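Local coordinates for protein Isomerase/lactonizing enzyme (Agrobacterium fabrum str. C58, PDB 2NQL) that belongs to the mandelate racemase/muconate lactonizing enzyme family of the enolase superfamily, pairing an N-terminal capping domain with a TIM-type barrel, at residues A[249-254]-A[281-286]; A[64-69]-A[380-385]. All blocks are in the same frame, centred on the assembly; numbering follows the deposited sequence.

Contact 1: residues A[249-254]-A[281-286]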
# COMPACT_ATOMS: atom_id res chain seq x y z
N ALA A 249 9.84 -3.94 -15.15
CA ALA A 249 10.68 -4.50 -16.22
C ALA A 249 9.86 -4.92 -17.45
O ALA A 249 10.26 -4.67 -18.59
CB ALA A 249 11.51 -5.68 -15.69
N GLY A 250 8.72 -5.56 -17.19
CA GLY A 250 7.79 -5.98 -18.25
C GLY A 250 7.13 -4.82 -18.98
O GLY A 250 6.97 -4.87 -20.20
N LEU A 251 6.74 -3.79 -18.22
CA LEU A 251 6.21 -2.55 -18.79
C LEU A 251 7.26 -1.85 -19.66
O LEU A 251 6.95 -1.38 -20.77
CB LEU A 251 5.71 -1.60 -17.69
CG LEU A 251 5.05 -0.28 -18.15
CD1 LEU A 251 3.80 -0.55 -18.97
CD2 LEU A 251 4.72 0.57 -16.95
N GLU A 252 8.49 -1.81 -19.15
CA GLU A 252 9.62 -1.29 -19.93
C GLU A 252 9.76 -2.00 -21.28
O GLU A 252 9.83 -1.35 -22.32
CB GLU A 252 10.92 -1.37 -19.14
CG GLU A 252 12.16 -0.97 -19.94
CD GLU A 252 13.42 -0.80 -19.09
OE1 GLU A 252 13.39 -1.03 -17.86
OE2 GLU A 252 14.45 -0.42 -19.67
N LYS A 253 9.78 -3.33 -21.24
CA LYS A 253 9.89 -4.12 -22.45
C LYS A 253 8.75 -3.85 -23.44
O LYS A 253 9.00 -3.65 -24.63
CB LYS A 253 10.01 -5.62 -22.13
CG LYS A 253 10.00 -6.50 -23.39
CD LYS A 253 10.44 -7.93 -23.12
CE LYS A 253 10.52 -8.69 -24.44
NZ LYS A 253 11.23 -9.98 -24.27
N VAL A 254 7.51 -3.83 -22.95
CA VAL A 254 6.35 -3.58 -23.83
C VAL A 254 6.48 -2.21 -24.49
O VAL A 254 6.33 -2.09 -25.72
CB VAL A 254 4.98 -3.71 -23.09
CG1 VAL A 254 3.83 -3.21 -23.98
CG2 VAL A 254 4.71 -5.14 -22.73
N CYS A 281 10.53 3.43 -18.28
CA CYS A 281 9.63 3.02 -19.39
C CYS A 281 9.27 4.21 -20.29
O CYS A 281 9.48 5.36 -19.90
CB CYS A 281 8.34 2.37 -18.88
SG CYS A 281 8.52 1.22 -17.49
N ARG A 282 8.75 3.91 -21.49
CA ARG A 282 8.18 4.93 -22.40
C ARG A 282 6.66 5.05 -22.26
O ARG A 282 5.89 4.32 -22.88
CB ARG A 282 8.56 4.63 -23.85
CG ARG A 282 9.88 5.24 -24.26
CD ARG A 282 10.34 4.74 -25.61
NE ARG A 282 11.80 4.64 -25.64
CZ ARG A 282 12.49 3.91 -26.50
NH1 ARG A 282 11.88 3.19 -27.43
NH2 ARG A 282 13.82 3.90 -26.43
N ILE A 283 6.25 5.99 -21.41
CA ILE A 283 4.85 6.13 -21.03
C ILE A 283 4.30 7.32 -21.82
O ILE A 283 4.76 8.45 -21.67
CB ILE A 283 4.68 6.34 -19.48
CG1 ILE A 283 5.26 5.15 -18.66
CG2 ILE A 283 3.22 6.62 -19.10
CD1 ILE A 283 4.82 3.74 -19.11
N ALA A 284 3.29 7.05 -22.63
CA ALA A 284 2.70 8.08 -23.46
C ALA A 284 1.63 8.85 -22.69
O ALA A 284 1.48 10.06 -22.86
CB ALA A 284 2.11 7.48 -24.68
N ILE A 285 0.89 8.14 -21.83
CA ILE A 285 -0.29 8.69 -21.16
C ILE A 285 -0.29 8.20 -19.72
O ILE A 285 -0.08 7.01 -19.47
CB ILE A 285 -1.60 8.23 -21.85
CG1 ILE A 285 -1.71 8.80 -23.27
CG2 ILE A 285 -2.86 8.63 -21.04
CD1 ILE A 285 -2.44 7.88 -24.21
N VAL A 286 -0.53 9.11 -18.78
CA VAL A 286 -0.92 8.72 -17.43
C VAL A 286 -2.40 8.91 -17.13
O VAL A 286 -3.04 9.86 -17.60
CB VAL A 286 -0.03 9.30 -16.32
CG1 VAL A 286 1.41 8.80 -16.48
CG2 VAL A 286 -0.08 10.82 -16.29
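Leu251 reaches from helix 248-255 to Cys281 and Ile283 of the segment that leads into strand 285-286. Its CG lies 3.8 Å from Cys281 SG. Its CD2 branch meets Ile283 CD1 at 3.8 Å, and the two side chains cross at about a right angle. Leu251 CG stands anti to the backbone N (chi1 -177°), which brings the branched end close to both partners. Ile262 and Val264 of strand 262-264 also touch Leu251. This is the layering of a TIM-type barrel: an outer helix packs on strand 262-264 and on the residues that lead into its parallel neighbour, strand 285-286. Next along the helix, Glu252 meets Cys281 with its backbone N and its CB. Cys281 SG sits 3.5 Å from Glu252 N and 3.9 Å from Glu252 CB, in van der Waals packing with no hydrogen bond between the segments. The backbones are close here, with Glu252 CA 4.3 Å from Cys281 CA. The Glu252 chain is extended, and its carboxylate forms salt bridges with Lys256 and Arg280. Arg280 directly precedes Cys281, so one of these bridges adds a polar tie beside the apolar contact. Further polar links run through Ser255 OG, which is hydrogen-bonded to Glu252 O and Arg282 N.

Contact 2: residues A[64-69]-A[380-385]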
# COMPACT_ATOMS: atom_id res chain seq x y z
N VAL A 64 -19.10 23.08 5.47
CA VAL A 64 -19.19 21.63 5.30
C VAL A 64 -18.51 21.26 3.97
O VAL A 64 -18.90 21.77 2.91
CB VAL A 64 -20.67 21.20 5.31
CG1 VAL A 64 -20.81 19.69 5.05
CG2 VAL A 64 -21.32 21.59 6.62
N GLY A 65 -17.47 20.42 4.04
CA GLY A 65 -16.76 19.92 2.87
C GLY A 65 -17.01 18.42 2.76
O GLY A 65 -17.25 17.74 3.76
N TRP A 66 -16.98 17.92 1.54
CA TRP A 66 -17.14 16.49 1.29
C TRP A 66 -15.97 15.91 0.51
O TRP A 66 -15.44 16.54 -0.43
CB TRP A 66 -18.45 16.21 0.51
CG TRP A 66 -19.70 16.33 1.36
CD1 TRP A 66 -20.47 17.46 1.54
CD2 TRP A 66 -20.36 15.29 2.07
NE1 TRP A 66 -21.54 17.18 2.33
CE2 TRP A 66 -21.50 15.85 2.69
CE3 TRP A 66 -20.08 13.92 2.28
CZ2 TRP A 66 -22.38 15.10 3.47
CZ3 TRP A 66 -20.96 13.17 3.07
CH2 TRP A 66 -22.09 13.75 3.65
N GLY A 67 -15.58 14.69 0.89
CA GLY A 67 -14.59 13.94 0.14
C GLY A 67 -15.11 12.52 -0.06
O GLY A 67 -16.12 12.13 0.52
N GLU A 68 -14.38 11.74 -0.86
CA GLU A 68 -14.80 10.38 -1.19
C GLU A 68 -13.60 9.56 -1.63
O GLU A 68 -12.65 10.09 -2.20
CB GLU A 68 -15.87 10.44 -2.31
CG GLU A 68 -16.63 9.10 -2.57
CD GLU A 68 -17.49 9.14 -3.84
OE1 GLU A 68 -17.36 10.08 -4.65
OE2 GLU A 68 -18.27 8.18 -4.04
N THR A 69 -13.64 8.25 -1.38
CA THR A 69 -12.64 7.34 -1.90
C THR A 69 -13.31 5.99 -2.15
O THR A 69 -14.52 5.86 -1.96
CB THR A 69 -11.42 7.20 -0.90
OG1 THR A 69 -10.39 6.42 -1.49
CG2 THR A 69 -11.85 6.62 0.46
N ALA A 380 -31.47 13.21 -1.22
CA ALA A 380 -31.69 11.77 -1.46
C ALA A 380 -30.48 10.94 -1.02
O ALA A 380 -30.64 9.94 -0.32
CB ALA A 380 -32.03 11.50 -2.92
N ALA A 381 -29.28 11.38 -1.41
CA ALA A 381 -28.04 10.67 -1.00
C ALA A 381 -27.89 10.66 0.53
O ALA A 381 -27.52 9.63 1.11
CB ALA A 381 -26.84 11.30 -1.62
N LEU A 382 -28.22 11.77 1.18
CA LEU A 382 -28.12 11.85 2.66
C LEU A 382 -29.05 10.89 3.35
O LEU A 382 -28.75 10.44 4.46
CB LEU A 382 -28.38 13.26 3.17
CG LEU A 382 -27.38 14.37 2.85
CD1 LEU A 382 -27.85 15.62 3.55
CD2 LEU A 382 -25.94 14.02 3.25
N GLY A 383 -30.16 10.53 2.70
CA GLY A 383 -31.07 9.52 3.24
C GLY A 383 -30.49 8.12 3.17
O GLY A 383 -30.88 7.24 3.92
N LEU A 384 -29.54 7.91 2.26
CA LEU A 384 -29.00 6.57 1.98
C LEU A 384 -27.69 6.25 2.72
O LEU A 384 -27.38 5.09 2.97
CB LEU A 384 -28.79 6.41 0.48
CG LEU A 384 -30.08 6.51 -0.34
CD1 LEU A 384 -29.76 6.28 -1.83
CD2 LEU A 384 -31.13 5.53 0.21
N ILE A 385 -26.91 7.27 3.06
CA ILE A 385 -25.59 7.01 3.65
C ILE A 385 -25.71 6.33 5.03
O ILE A 385 -26.67 6.59 5.75
CB ILE A 385 -24.72 8.28 3.70
CG1 ILE A 385 -25.37 9.38 4.55
CG2 ILE A 385 -24.41 8.72 2.25
CD1 ILE A 385 -24.53 10.65 4.74
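This is a small apolar contact between an edge strand of the N-terminal domain and a helix close to the C-terminus. Strand 64-70 is an outermost strand of the four-stranded antiparallel sheet within this chain. Strand 386-387, at the other edge of that sheet, directly follows the 380-385 segment. The chain therefore comes back to the N-terminal domain after the barrel, and helix 379-384 packs over the sheet. The backbones stay well apart: Trp66 CA and Leu382 CA, the nearest such pair, are 12.0 Å from each other. The indole of Trp66 spans the gap, and the far end of its six-membered ring does the touching. Leu382 approaches this ring obliquely with one methyl, CD2. That methyl lies 3.7 Å from Trp66 CZ2 and 3.9 Å from Trp66 CH2. Ile385 comes to the ring edge, near the ring plane, with its CD1 4.1 Å from Trp66 CH2. In Ile385, CG1 lies between the backbone N and the carbonyl carbon (chi1 60°). The chain is extended beyond it (chi2 176°), which carries CD1 to the indole. Arg56, Arg376 and Pro377 also touch Trp66, and Pro377 touches Leu382 as well. Leu54 and Phe11, from the two inner strands of the sheet, pack on Ile385. On the strand, Trp66 N is hydrogen-bonded to Asp132. No hydrogen bond links the two segments, so their direct contact rests on van der Waals and hydrophobic packing of two aliphatic side chains against the indole.

In the fold
Contacts 1 and 2 lie on opposite sides of the chain's centre. Their centres are 37 Å apart, and their nearest atoms are about 18 Å apart, so they do not touch. Contact 1 is local in sequence, with 26 residues between its segments, and lies within the barrel. Contact 2 joins parts of the chain 311 residues apart, and all of contact 1 falls between them in sequence. The sodium ion is held by Glu240 and Glu266, with the side chain of Ile283 in contact 1 about 11 Å away. Contact 1 thus lies within the barrel domain, between an outer helix and the approach to a strand; contact 2 ties the N-terminal sheet to the returning C-terminus.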